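Local structure of hypothetical protein (Sus scrofa, 3WOC) at residues R28-P33 with G57-L62; G35-I40 with T79-V84; S72-Y77 with G97-K102; F14-D19 with S47-Y52. The protein is a prostate-derived, heparin-binding lectin of boar sperm with a jacalin-like beta-prism fold, probably involved in sperm capacitation. One frame throughout, in Å; residues are numbered along the deposited sequence.

The four contacts sample a beta-prism of three antiparallel sheets. Contacts 1 and 3 lie at the surface, each within one sheet: 28-33 with 57-62 is regular strand pairing, whereas 72-77 with 97-102 joins a strand end to a loop through a guanidinium and backbone bonds. Contacts 2 and 4 are buried and run between sheets, where branched aliphatic chains and aromatic rings replace most polar bonds. Contacts 1 and 2 share neighbouring strands 24-31 and 37-44, and contacts 2 and 3 share the pair 70-77 and 81-88. Contacts 3 and 4 do not touch, their centres being about 22 Å apart, on opposite sides of the chain's centre.

Contact 1. Residues R28-P33 with G57-L62; sequences RVFVGP and GKAHEL
Glu61 OE1 takes two N-H groups from one guanidinium: Arg28 NE approaches to 2.7 Å in a salt bridge, and Arg28 NH2 adds a weak, strongly bent bond. The two side chains run alongside each other on the same face of the sheet and point the same way. Arg28 bends at chi3 (-81°), which turns its NE-H edge to the carboxylate; OE1 is met from above the carboxylate plane, 44° out of it. Further along this face, Ala59 CB lies over the ring of Phe30, 4.0 Å from the ring centroid, a CH-pi contact between non-hydrogen-bonded partners. Val29 and His60 form a hydrogen-bonded antiparallel pair, Val29 N reaching His60 O at 2.7 Å, and Val31 pairs likewise with Lys58, Lys58 N reaching Val31 O at 2.9 Å. On the other face the imidazole of His60 sits across Val31, its CE1 3.7 Å from Val31 CB, while ND1 makes a weak bond to Val29 O, which also accepts His60 N. At the end of the pairing Gly57, with positive phi, brings its CA to 3.3 Å from Val31 O. Strand 58-63 is one of the two edge strands of its sheet; strand 24-31 lies between it and strand 37-44, with Trp48 and Lys51 making cation-pi contacts to Arg28 and Phe30, and Phe96 of another sheet packing against Val29 and His60.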
loop_
_atom_site.group_PDB
_atom_site.type_symbol
_atom_site.label_atom_id
_atom_site.label_comp_id
_atom_site.label_asym_id
_atom_site.label_seq_id
_atom_site.Cartn_x
_atom_site.Cartn_y
_atom_site.Cartn_z
ATOM N N ARG A 28 0.871 -1.384 7.173
ATOM C CA ARG A 28 0.560 -2.757 7.545
ATOM C C ARG A 28 0.117 -3.557 6.321
ATOM O O ARG A 28 -0.872 -3.216 5.671
ATOM C CB ARG A 28 -0.523 -2.779 8.626
ATOM C CG ARG A 28 -0.666 -4.096 9.368
ATOM C CD ARG A 28 -1.714 -3.981 10.466
ATOM N NE ARG A 28 -1.189 -3.355 11.675
ATOM C CZ ARG A 28 -1.936 -2.893 12.674
ATOM N NH1 ARG A 28 -3.261 -2.966 12.617
ATOM N NH2 ARG A 28 -1.354 -2.347 13.733
ATOM N N VAL A 29 0.865 -4.611 6.011
ATOM C CA VAL A 29 0.552 -5.483 4.883
ATOM C C VAL A 29 0.229 -6.895 5.376
ATOM O O VAL A 29 0.996 -7.489 6.136
ATOM C CB VAL A 29 1.704 -5.515 3.845
ATOM C CG1 VAL A 29 1.431 -6.535 2.754
ATOM C CG2 VAL A 29 1.909 -4.139 3.231
ATOM N N PHE A 30 -0.916 -7.419 4.943
ATOM C CA PHE A 30 -1.336 -8.769 5.297
ATOM C C PHE A 30 -1.028 -9.746 4.167
ATOM O O PHE A 30 -1.508 -9.587 3.042
ATOM C CB PHE A 30 -2.823 -8.790 5.646
ATOM C CG PHE A 30 -3.148 -8.133 6.959
ATOM C CD1 PHE A 30 -3.407 -8.904 8.090
ATOM C CD2 PHE A 30 -3.198 -6.745 7.069
ATOM C CE1 PHE A 30 -3.715 -8.303 9.312
ATOM C CE2 PHE A 30 -3.502 -6.133 8.282
ATOM C CZ PHE A 30 -3.762 -6.912 9.407
ATOM N N VAL A 31 -0.210 -10.748 4.478
ATOM C CA VAL A 31 0.224 -11.744 3.502
ATOM C C VAL A 31 -0.301 -13.131 3.887
ATOM O O VAL A 31 -0.246 -13.526 5.056
ATOM C CB VAL A 31 1.771 -11.755 3.360
ATOM C CG1 VAL A 31 2.239 -12.868 2.425
ATOM C CG2 VAL A 31 2.275 -10.403 2.859
ATOM N N GLY A 32 -0.822 -13.854 2.897
ATOM C CA GLY A 32 -1.324 -15.212 3.101
ATOM C C GLY A 32 -0.268 -16.268 2.824
ATOM O O GLY A 32 0.761 -15.967 2.212
ATOM N N PRO A 33 -0.515 -17.518 3.275
ATOM C CA PRO A 33 0.397 -18.661 3.101
ATOM C C PRO A 33 0.953 -18.868 1.686
ATOM O O PRO A 33 2.018 -19.473 1.537
ATOM C CB PRO A 33 -0.462 -19.872 3.513
ATOM C CG PRO A 33 -1.868 -19.351 3.672
ATOM C CD PRO A 33 -1.723 -17.911 4.022
ATOM N N GLY A 57 -4.663 -13.814 6.465
ATOM C CA GLY A 57 -3.218 -13.646 6.391
ATOM C C GLY A 57 -2.629 -13.106 7.682
ATOM O O GLY A 57 -3.357 -12.817 8.640
ATOM N N LYS A 58 -1.305 -12.977 7.708
ATOM C CA LYS A 58 -0.606 -12.446 8.877
ATOM C C LYS A 58 -0.094 -11.027 8.639
ATOM O O LYS A 58 0.408 -10.709 7.561
ATOM C CB LYS A 58 0.528 -13.380 9.342
ATOM C CG LYS A 58 1.300 -14.113 8.237
ATOM C CD LYS A 58 0.789 -15.546 8.040
ATOM C CE LYS A 58 1.354 -16.195 6.777
ATOM N NZ LYS A 58 2.796 -16.559 6.909
ATOM N N ALA A 59 -0.230 -10.186 9.662
ATOM C CA ALA A 59 0.162 -8.780 9.593
ATOM C C ALA A 59 1.673 -8.594 9.579
ATOM O O ALA A 59 2.390 -9.174 10.397
ATOM C CB ALA A 59 -0.453 -7.997 10.749
ATOM N N HIS A 60 2.140 -7.788 8.632
ATOM C CA HIS A 60 3.531 -7.365 8.559
ATOM C C HIS A 60 3.541 -5.842 8.595
ATOM O O HIS A 60 2.700 -5.203 7.960
ATOM C CB HIS A 60 4.181 -7.850 7.264
ATOM C CG HIS A 60 4.156 -9.336 7.084
ATOM N ND1 HIS A 60 3.005 -10.033 6.778
ATOM C CD2 HIS A 60 5.147 -10.257 7.142
ATOM C CE1 HIS A 60 3.287 -11.319 6.669
ATOM N NE2 HIS A 60 4.580 -11.481 6.883
ATOM N N GLU A 61 4.483 -5.261 9.332
ATOM C CA GLU A 61 4.527 -3.809 9.490
ATOM C C GLU A 61 5.895 -3.195 9.215
ATOM O O GLU A 61 6.930 -3.760 9.575
ATOM C CB GLU A 61 4.074 -3.409 10.894
ATOM C CG GLU A 61 2.577 -3.501 11.129
ATOM C CD GLU A 61 2.201 -3.369 12.594
ATOM O OE1 GLU A 61 1.139 -3.900 12.982
ATOM O OE2 GLU A 61 2.962 -2.741 13.361
ATOM N N LEU A 62 5.879 -2.041 8.555
ATOM C CA LEU A 62 7.010 -1.129 8.557
ATOM C C LEU A 62 6.587 0.088 9.360
ATOM O O LEU A 62 5.645 0.788 8.987
ATOM C CB LEU A 62 7.420 -0.721 7.136
ATOM C CG LEU A 62 8.439 0.422 6.988
ATOM C CD1 LEU A 62 9.823 0.047 7.520
ATOM C CD2 LEU A 62 8.531 0.892 5.542
#

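Contact 2. Residues G35-I40 with T79-V84; sequences GLIKSI and TFLQHV. With SO4 (sulfate ion), chain G.
Ile37 is driven into the fold against Leu81 and Val84, and the tight part of the contact gathers round its side chain. Ile37 CD1 lies 3.8 Å from Leu81 CD2 and 4.0 Å from Val84 CB. With CG1 beside the backbone N (chi1 -66°) and chi2 extended, the ethyl branch carries CD1 along strand 81-84, while Ile37 CG2 lies 4.0 Å from Leu81 CD2. A single backbone bond ties the two segments beside this packing: Ile37 N gives its hydrogen to Leu81 O at 2.9 Å, with an N-H...O angle of 164°. Strands 37-40 and 81-84 belong to two different sheets of the beta-prism and run at 65° to each other, which suits one isolated bond better than continued pairing. Ile127, from the third sheet, packs on both Ile37 and Leu81, so the three sheets meet at this place. Within strand 81-88, Gln82 and His83 both face Arg76, a classic beta bulge. The packing is looser where buried Leu36 meets the partly exposed Phe80, Leu36 CD2 lying 4.0 Å from Phe80 CD2 and meeting the ring obliquely. Beyond it a sulfate, probably from the crystallisation liquor, accepts a hydrogen bond from Lys38 NZ to its O4 at 3.0 Å and another from Val34 N, while its O2 lies 3.4 Å from Leu36 CG; Lys38 NZ also bonds to Tyr125 O.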
loop_
_atom_site.group_PDB
_atom_site.type_symbol
_atom_site.label_atom_id
_atom_site.label_comp_id
_atom_site.label_asym_id
_atom_site.label_seq_id
_atom_site.Cartn_x
_atom_site.Cartn_y
_atom_site.Cartn_z
ATOM N N GLY A 35 1.677 -16.316 -0.352
ATOM C CA GLY A 35 2.599 -15.208 -0.579
ATOM C C GLY A 35 2.069 -14.049 -1.403
ATOM O O GLY A 35 2.847 -13.334 -2.038
ATOM N N LEU A 36 0.752 -13.860 -1.409
ATOM C CA LEU A 36 0.161 -12.695 -2.063
ATOM C C LEU A 36 -0.331 -11.688 -1.030
ATOM O O LEU A 36 -0.634 -12.050 0.109
ATOM C CB LEU A 36 -0.960 -13.096 -3.041
ATOM C CG LEU A 36 -2.257 -13.762 -2.571
ATOM C CD1 LEU A 36 -3.272 -12.744 -2.076
ATOM C CD2 LEU A 36 -2.855 -14.575 -3.701
ATOM N N ILE A 37 -0.412 -10.426 -1.435
ATOM C CA ILE A 37 -0.882 -9.372 -0.545
ATOM C C ILE A 37 -2.407 -9.332 -0.545
ATOM O O ILE A 37 -3.032 -9.122 -1.577
ATOM C CB ILE A 37 -0.238 -8.000 -0.879
ATOM C CG1 ILE A 37 1.270 -8.066 -0.601
ATOM C CG2 ILE A 37 -0.907 -6.876 -0.080
ATOM C CD1 ILE A 37 2.077 -6.904 -1.135
ATOM N N LYS A 38 -2.984 -9.546 0.633
ATOM C CA LYS A 38 -4.425 -9.698 0.802
ATOM C C LYS A 38 -5.122 -8.379 1.099
ATOM O O LYS A 38 -6.232 -8.134 0.618
ATOM C CB LYS A 38 -4.724 -10.703 1.916
ATOM C CG LYS A 38 -4.193 -12.104 1.653
ATOM C CD LYS A 38 -4.634 -13.087 2.731
ATOM C CE LYS A 38 -6.144 -13.328 2.724
ATOM N NZ LYS A 38 -6.612 -14.017 1.496
ATOM N N SER A 39 -4.470 -7.544 1.903
ATOM C CA SER A 39 -5.004 -6.248 2.300
ATOM C C SER A 39 -3.887 -5.340 2.803
ATOM O O SER A 39 -2.809 -5.821 3.167
ATOM C CB SER A 39 -6.070 -6.415 3.386
ATOM O OG SER A 39 -5.548 -7.075 4.522
ATOM N N ILE A 40 -4.129 -4.030 2.799
ATOM C CA ILE A 40 -3.217 -3.101 3.467
ATOM C C ILE A 40 -3.915 -2.213 4.490
ATOM O O ILE A 40 -5.144 -2.097 4.511
ATOM C CB ILE A 40 -2.346 -2.226 2.495
ATOM C CG1 ILE A 40 -3.154 -1.070 1.878
ATOM C CG2 ILE A 40 -1.584 -3.097 1.476
ATOM C CD1 ILE A 40 -3.699 -1.331 0.496
ATOM N N THR A 79 -2.012 -12.144 -11.258
ATOM C CA THR A 79 -3.423 -11.768 -11.137
ATOM C C THR A 79 -3.585 -10.859 -9.918
ATOM O O THR A 79 -4.316 -9.868 -9.957
ATOM C CB THR A 79 -4.340 -13.006 -10.989
ATOM O OG1 THR A 79 -4.258 -13.807 -12.171
ATOM C CG2 THR A 79 -5.786 -12.598 -10.769
ATOM N N PHE A 80 -2.888 -11.213 -8.842
ATOM C CA PHE A 80 -2.936 -10.471 -7.587
ATOM C C PHE A 80 -1.603 -9.786 -7.332
ATOM O O PHE A 80 -0.566 -10.219 -7.841
ATOM C CB PHE A 80 -3.264 -11.405 -6.418
ATOM C CG PHE A 80 -4.558 -12.153 -6.577
ATOM C CD1 PHE A 80 -5.763 -11.577 -6.192
ATOM C CD2 PHE A 80 -4.569 -13.443 -7.103
ATOM C CE1 PHE A 80 -6.962 -12.265 -6.343
ATOM C CE2 PHE A 80 -5.761 -14.137 -7.258
ATOM C CZ PHE A 80 -6.961 -13.546 -6.875
ATOM N N LEU A 81 -1.639 -8.711 -6.548
ATOM C CA LEU A 81 -0.426 -8.076 -6.053
ATOM C C LEU A 81 0.358 -9.091 -5.228
ATOM O O LEU A 81 -0.154 -9.624 -4.238
ATOM C CB LEU A 81 -0.771 -6.843 -5.214
ATOM C CG LEU A 81 0.378 -6.060 -4.571
ATOM C CD1 LEU A 81 1.238 -5.366 -5.625
ATOM C CD2 LEU A 81 -0.172 -5.059 -3.574
ATOM N N GLN A 82 1.590 -9.360 -5.659
ATOM C CA GLN A 82 2.446 -10.376 -5.040
ATOM C C GLN A 82 3.384 -9.785 -4.000
ATOM O O GLN A 82 3.440 -10.246 -2.861
ATOM C CB GLN A 82 3.286 -11.099 -6.102
ATOM C CG GLN A 82 2.523 -12.051 -7.012
ATOM C CD GLN A 82 2.107 -13.337 -6.326
ATOM O OE1 GLN A 82 2.598 -13.679 -5.247
ATOM N NE2 GLN A 82 1.195 -14.063 -6.957
ATOM N N HIS A 83 4.121 -8.760 -4.408
ATOM C CA HIS A 83 5.233 -8.247 -3.627
ATOM C C HIS A 83 5.266 -6.723 -3.651
ATOM O O HIS A 83 4.989 -6.098 -4.676
ATOM C CB HIS A 83 6.546 -8.819 -4.177
ATOM C CG HIS A 83 7.777 -8.240 -3.551
ATOM N ND1 HIS A 83 8.287 -8.693 -2.353
ATOM C CD2 HIS A 83 8.605 -7.249 -3.962
ATOM C CE1 HIS A 83 9.373 -8.005 -2.052
ATOM N NE2 HIS A 83 9.588 -7.124 -3.011
ATOM N N VAL A 84 5.596 -6.142 -2.502
ATOM C CA VAL A 84 5.875 -4.715 -2.392
ATOM C C VAL A 84 7.107 -4.503 -1.511
ATOM O O VAL A 84 7.205 -5.071 -0.424
ATOM C CB VAL A 84 4.628 -3.934 -1.882
ATOM C CG1 VAL A 84 4.985 -2.893 -0.841
ATOM C CG2 VAL A 84 3.892 -3.290 -3.048
HETATM S S SO4 G . -3.966 -16.716 0.645
HETATM O O1 SO4 G . -4.795 -17.382 -0.358
HETATM O O2 SO4 G . -3.415 -15.492 0.077
HETATM O O3 SO4 G . -2.864 -17.585 1.039
HETATM O O4 SO4 G . -4.777 -16.392 1.815
#

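Contact 3. Residues S72-Y77 with G97-K102; sequences SIYGRY and GLETGK
Strand end meets loop here, at the surface of one antiparallel sheet of the beta-prism: the close of strand 70-77 receives the turn that leads from strand 93-97 into strand 102-106. Tyr77 and Lys102 are a hydrogen-bonded antiparallel pair, the first rung between the strands 70-77 and 102-106. Tyr77 N reaches Lys102 O at 3.1 Å, and the return bond from Lys102 N to Tyr77 O is weak. Gly101 keeps to a backbone conformation that suits glycine and sets its CA 3.2 Å from Tyr77 O in a CA-H...O contact. Arg76 points its side chain toward the loop. The Arg76 chain is extended from CG to NE, carrying Arg76 NH1 to 2.8 Å from Gly101 O, where the acceptor stands 24° out of the guanidinium plane. The bond holds the loop backbone from the side away from Tyr77, and Arg76 CB passes 3.3 Å from Thr100 O. Glu99, the centre of an inverse gamma turn, sends its carboxylate almost coplanar with this guanidinium, but Arg76 NE and Glu99 OE1 remain 4.0 Å apart, short of a salt bridge; the opposite charges probably still attract. Tyr74 OH adds only a weak bond to Glu99 OE1, the ring and carboxylate planes being nearly perpendicular. On the opposite face of the sheet, Lys102 CB rests over the ring of Tyr77, 4.0 Å from its centroid and 28° off the ring normal.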
loop_
_atom_site.group_PDB
_atom_site.type_symbol
_atom_site.label_atom_id
_atom_site.label_comp_id
_atom_site.label_asym_id
_atom_site.label_seq_id
_atom_site.Cartn_x
_atom_site.Cartn_y
_atom_site.Cartn_z
ATOM N N SER A 72 9.642 5.860 -2.619
ATOM C CA SER A 72 9.443 5.025 -3.816
ATOM C C SER A 72 8.973 3.610 -3.483
ATOM O O SER A 72 9.168 3.127 -2.370
ATOM C CB SER A 72 10.698 4.994 -4.703
ATOM O OG SER A 72 11.758 4.278 -4.096
ATOM N N ILE A 73 8.342 2.956 -4.455
ATOM C CA ILE A 73 7.782 1.621 -4.249
ATOM C C ILE A 73 8.040 0.697 -5.440
ATOM O O ILE A 73 7.555 0.934 -6.548
ATOM C CB ILE A 73 6.260 1.678 -3.918
ATOM C CG1 ILE A 73 6.033 2.464 -2.622
ATOM C CG2 ILE A 73 5.670 0.262 -3.797
ATOM C CD1 ILE A 73 4.638 2.970 -2.422
ATOM N N TYR A 74 8.820 -0.350 -5.197
ATOM C CA TYR A 74 9.018 -1.414 -6.175
ATOM C C TYR A 74 8.092 -2.579 -5.831
ATOM O O TYR A 74 7.915 -2.911 -4.659
ATOM C CB TYR A 74 10.490 -1.849 -6.209
ATOM C CG TYR A 74 10.748 -3.245 -6.753
ATOM C CD1 TYR A 74 11.152 -4.271 -5.905
ATOM C CD2 TYR A 74 10.602 -3.537 -8.113
ATOM C CE1 TYR A 74 11.394 -5.554 -6.381
ATOM C CE2 TYR A 74 10.847 -4.822 -8.602
ATOM C CZ TYR A 74 11.244 -5.821 -7.725
ATOM O OH TYR A 74 11.493 -7.096 -8.174
ATOM N N GLY A 75 7.493 -3.179 -6.853
ATOM C CA GLY A 75 6.604 -4.311 -6.642
ATOM C C GLY A 75 6.548 -5.326 -7.766
ATOM O O GLY A 75 7.187 -5.165 -8.810
ATOM N N ARG A 76 5.779 -6.384 -7.532
ATOM C CA ARG A 76 5.535 -7.431 -8.516
ATOM C C ARG A 76 4.103 -7.950 -8.374
ATOM O O ARG A 76 3.540 -7.936 -7.281
ATOM C CB ARG A 76 6.541 -8.582 -8.363
ATOM C CG ARG A 76 7.969 -8.216 -8.740
ATOM C CD ARG A 76 8.817 -9.438 -9.016
ATOM N NE ARG A 76 10.162 -9.074 -9.460
ATOM C CZ ARG A 76 10.494 -8.778 -10.716
ATOM N NH1 ARG A 76 9.580 -8.794 -11.680
ATOM N NH2 ARG A 76 11.749 -8.461 -11.012
ATOM N N TYR A 77 3.526 -8.400 -9.484
ATOM C CA TYR A 77 2.144 -8.880 -9.510
ATOM C C TYR A 77 1.938 -9.963 -10.561
ATOM O O TYR A 77 2.704 -10.072 -11.526
ATOM C CB TYR A 77 1.171 -7.718 -9.775
ATOM C CG TYR A 77 1.441 -6.973 -11.066
ATOM C CD1 TYR A 77 2.219 -5.817 -11.075
ATOM C CD2 TYR A 77 0.932 -7.434 -12.283
ATOM C CE1 TYR A 77 2.482 -5.129 -12.264
ATOM C CE2 TYR A 77 1.192 -6.764 -13.476
ATOM C CZ TYR A 77 1.964 -5.608 -13.458
ATOM O OH TYR A 77 2.217 -4.936 -14.635
ATOM N N GLY A 97 5.575 -9.853 0.940
ATOM C CA GLY A 97 5.075 -10.758 -0.096
ATOM C C GLY A 97 6.133 -11.481 -0.912
ATOM O O GLY A 97 7.333 -11.268 -0.733
ATOM N N LEU A 98 5.673 -12.335 -1.823
ATOM C CA LEU A 98 6.549 -13.175 -2.637
ATOM C C LEU A 98 6.901 -12.503 -3.964
ATOM O O LEU A 98 6.021 -12.015 -4.673
ATOM C CB LEU A 98 5.883 -14.538 -2.879
ATOM C CG LEU A 98 6.581 -15.622 -3.707
ATOM C CD1 LEU A 98 7.785 -16.206 -2.976
ATOM C CD2 LEU A 98 5.590 -16.718 -4.064
ATOM N N GLU A 99 8.189 -12.487 -4.299
ATOM C CA GLU A 99 8.665 -11.871 -5.537
ATOM C C GLU A 99 8.363 -12.711 -6.772
ATOM O O GLU A 99 9.183 -13.543 -7.177
ATOM C CB GLU A 99 10.169 -11.627 -5.467
ATOM C CG GLU A 99 10.584 -10.378 -4.733
ATOM C CD GLU A 99 12.031 -10.030 -5.003
ATOM O OE1 GLU A 99 12.356 -9.716 -6.169
ATOM O OE2 GLU A 99 12.842 -10.074 -4.055
ATOM N N THR A 100 7.195 -12.490 -7.372
ATOM C CA THR A 100 6.815 -13.193 -8.601
ATOM C C THR A 100 5.999 -12.297 -9.526
ATOM O O THR A 100 5.160 -11.522 -9.072
ATOM C CB THR A 100 5.996 -14.473 -8.311
ATOM O OG1 THR A 100 6.410 -15.046 -7.067
ATOM C CG2 THR A 100 6.181 -15.497 -9.429
ATOM N N GLY A 101 6.260 -12.411 -10.825
ATOM C CA GLY A 101 5.448 -11.746 -11.835
ATOM C C GLY A 101 6.079 -10.530 -12.475
ATOM O O GLY A 101 7.289 -10.323 -12.385
ATOM N N LYS A 102 5.243 -9.729 -13.131
ATOM C CA LYS A 102 5.683 -8.501 -13.778
ATOM C C LYS A 102 6.131 -7.508 -12.717
ATOM O O LYS A 102 5.499 -7.383 -11.667
ATOM C CB LYS A 102 4.562 -7.885 -14.633
ATOM C CG LYS A 102 3.704 -8.880 -15.427
ATOM C CD LYS A 102 4.508 -9.632 -16.481
ATOM C CE LYS A 102 3.652 -10.658 -17.212
ATOM N NZ LYS A 102 2.795 -10.039 -18.265
#

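Contact 4. Residues F14-D19 with S47-Y52; sequences FITSKD and SWSEKY. With DIO (1,4-diethylene dioxide), chain K.
Between two sheets of the beta-prism, strand 12-17 faces the strand 47-53 through aromatic packing, and no hydrogen bond crosses directly from one segment to the other. Phe14 and Tyr52 lie with their rings nearly parallel, 12° between planes, but offset so far that little of one ring lies over the other, the centroids 5.1 Å apart. Tyr52 CB lies over one face of the Phe14 ring, 3.8 Å from its centroid, in a CH-pi contact. Close packing continues at Phe14 CB, 3.3 Å from Tyr52 CD1. Farther along, Thr16 puts CB and CG2 against the tyrosine ring, its CB 3.5 Å from Tyr52 CE2; with OG1 anti to the backbone N (chi1 174°), the hydroxyl turns from the ring toward Tyr44 OH, its hydrogen-bond partner. A dioxane molecule, probably from the crystallisation liquor, lies beside this group: Tyr52 OH makes a weak bond to its O1' at 3.3 Å, besides the bond of that hydroxyl to Gly1 N. Around the pair, Ile40 of strand 37-44 packs on Phe14, as do Val118 and Phe122 of strand 114-122, which is the neighbour of strand 12-17, while Val42 of strand 37-44 meets Thr16.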
loop_
_atom_site.group_PDB
_atom_site.type_symbol
_atom_site.label_atom_id
_atom_site.label_comp_id
_atom_site.label_asym_id
_atom_site.label_seq_id
_atom_site.Cartn_x
_atom_site.Cartn_y
_atom_site.Cartn_z
ATOM N N PHE A 14 -10.969 0.769 -3.188
ATOM C CA PHE A 14 -10.664 1.561 -2.008
ATOM C C PHE A 14 -9.828 2.794 -2.341
ATOM O O PHE A 14 -9.127 2.832 -3.352
ATOM C CB PHE A 14 -9.978 0.706 -0.928
ATOM C CG PHE A 14 -8.547 0.342 -1.241
ATOM C CD1 PHE A 14 -7.495 1.165 -0.828
ATOM C CD2 PHE A 14 -8.248 -0.829 -1.932
ATOM C CE1 PHE A 14 -6.174 0.832 -1.110
ATOM C CE2 PHE A 14 -6.929 -1.171 -2.219
ATOM C CZ PHE A 14 -5.891 -0.337 -1.811
ATOM N N ILE A 15 -9.928 3.796 -1.472
ATOM C CA ILE A 15 -9.073 4.977 -1.507
ATOM C C ILE A 15 -8.811 5.419 -0.066
ATOM O O ILE A 15 -9.733 5.533 0.739
ATOM C CB ILE A 15 -9.673 6.138 -2.386
ATOM C CG1 ILE A 15 -8.886 7.449 -2.224
ATOM C CG2 ILE A 15 -11.148 6.382 -2.068
ATOM C CD1 ILE A 15 -7.761 7.653 -3.224
ATOM N N THR A 16 -7.542 5.617 0.261
ATOM C CA THR A 16 -7.163 6.175 1.554
ATOM C C THR A 16 -6.083 7.228 1.347
ATOM O O THR A 16 -5.197 7.065 0.503
ATOM C CB THR A 16 -6.736 5.084 2.581
ATOM O OG1 THR A 16 -6.248 5.702 3.777
ATOM C CG2 THR A 16 -5.665 4.166 2.022
ATOM N N SER A 17 -6.182 8.318 2.102
ATOM C CA SER A 17 -5.277 9.453 1.940
ATOM C C SER A 17 -5.144 10.250 3.232
ATOM O O SER A 17 -5.992 10.148 4.123
ATOM C CB SER A 17 -5.764 10.361 0.808
ATOM O OG SER A 17 -4.699 11.139 0.296
ATOM N N LYS A 18 -4.071 11.034 3.319
ATOM C CA LYS A 18 -3.815 11.918 4.453
ATOM C C LYS A 18 -5.085 12.689 4.792
ATOM O O LYS A 18 -5.508 13.572 4.036
ATOM C CB LYS A 18 -2.670 12.877 4.121
ATOM C CG LYS A 18 -1.966 13.480 5.328
ATOM C CD LYS A 18 -0.725 14.264 4.911
ATOM C CE LYS A 18 -1.085 15.602 4.281
ATOM N NZ LYS A 18 0.089 16.240 3.631
ATOM N N ASP A 19 -5.698 12.316 5.915
ATOM C CA ASP A 19 -6.998 12.847 6.340
ATOM C C ASP A 19 -7.040 14.371 6.286
ATOM O O ASP A 19 -7.864 14.955 5.580
ATOM C CB ASP A 19 -7.367 12.333 7.747
ATOM C CG ASP A 19 -6.147 12.144 8.660
ATOM O OD1 ASP A 19 -5.158 12.903 8.528
ATOM O OD2 ASP A 19 -6.184 11.233 9.518
ATOM N N SER A 47 -3.268 6.910 14.349
ATOM C CA SER A 47 -4.491 6.219 13.938
ATOM C C SER A 47 -4.322 5.379 12.668
ATOM O O SER A 47 -4.109 5.915 11.570
ATOM C CB SER A 47 -5.641 7.215 13.760
ATOM O OG SER A 47 -6.034 7.764 15.004
ATOM N N TRP A 48 -4.418 4.062 12.837
ATOM C CA TRP A 48 -4.452 3.124 11.720
ATOM C C TRP A 48 -5.753 3.286 10.948
ATOM O O TRP A 48 -6.811 3.523 11.538
ATOM C CB TRP A 48 -4.323 1.682 12.217
ATOM C CG TRP A 48 -2.928 1.284 12.594
ATOM C CD1 TRP A 48 -2.420 1.169 13.857
ATOM C CD2 TRP A 48 -1.861 0.937 11.700
ATOM N NE1 TRP A 48 -1.102 0.777 13.807
ATOM C CE2 TRP A 48 -0.732 0.628 12.496
ATOM C CE3 TRP A 48 -1.745 0.861 10.305
ATOM C CZ2 TRP A 48 0.498 0.250 11.942
ATOM C CZ3 TRP A 48 -0.520 0.486 9.755
ATOM C CH2 TRP A 48 0.582 0.181 10.575
ATOM N N SER A 49 -5.670 3.154 9.628
ATOM C CA SER A 49 -6.835 3.285 8.756
ATOM C C SER A 49 -7.738 2.050 8.808
ATOM O O SER A 49 -7.457 1.085 9.518
ATOM C CB SER A 49 -6.388 3.539 7.313
ATOM O OG SER A 49 -5.749 2.397 6.764
ATOM N N GLU A 50 -8.832 2.107 8.053
ATOM C CA GLU A 50 -9.660 0.946 7.761
ATOM C C GLU A 50 -8.834 -0.098 6.996
ATOM O O GLU A 50 -7.901 0.250 6.265
ATOM C CB GLU A 50 -10.861 1.390 6.922
ATOM C CG GLU A 50 -11.872 0.302 6.572
ATOM C CD GLU A 50 -12.857 0.741 5.499
ATOM O OE1 GLU A 50 -13.347 -0.135 4.749
ATOM O OE2 GLU A 50 -13.139 1.958 5.400
ATOM N N LYS A 51 -9.171 -1.372 7.184
ATOM C CA LYS A 51 -8.542 -2.465 6.448
ATOM C C LYS A 51 -9.024 -2.447 5.004
ATOM O O LYS A 51 -10.230 -2.447 4.744
ATOM C CB LYS A 51 -8.893 -3.809 7.085
ATOM C CG LYS A 51 -8.180 -5.011 6.467
ATOM C CD LYS A 51 -7.034 -5.503 7.341
ATOM C CE LYS A 51 -7.544 -6.272 8.559
ATOM N NZ LYS A 51 -8.356 -7.464 8.183
ATOM N N TYR A 52 -8.080 -2.434 4.070
ATOM C CA TYR A 52 -8.423 -2.406 2.654
ATOM C C TYR A 52 -7.968 -3.652 1.908
ATOM O O TYR A 52 -6.803 -3.779 1.536
ATOM C CB TYR A 52 -7.904 -1.127 1.989
ATOM C CG TYR A 52 -8.574 0.124 2.516
ATOM C CD1 TYR A 52 -9.949 0.306 2.384
ATOM C CD2 TYR A 52 -7.835 1.120 3.154
ATOM C CE1 TYR A 52 -10.569 1.445 2.865
ATOM C CE2 TYR A 52 -8.450 2.264 3.643
ATOM C CZ TYR A 52 -9.817 2.420 3.492
ATOM O OH TYR A 52 -10.441 3.547 3.969
HETATM C C1 DIO K . -9.570 5.719 7.877
HETATM C C2 DIO K . -11.366 5.857 6.299
HETATM C "C1'" DIO K . -8.617 6.361 6.868
HETATM C "C2'" DIO K . -10.423 6.574 5.331
HETATM O O1 DIO K . -10.617 5.023 7.193
HETATM O "O1'" DIO K . -9.080 6.126 5.536
#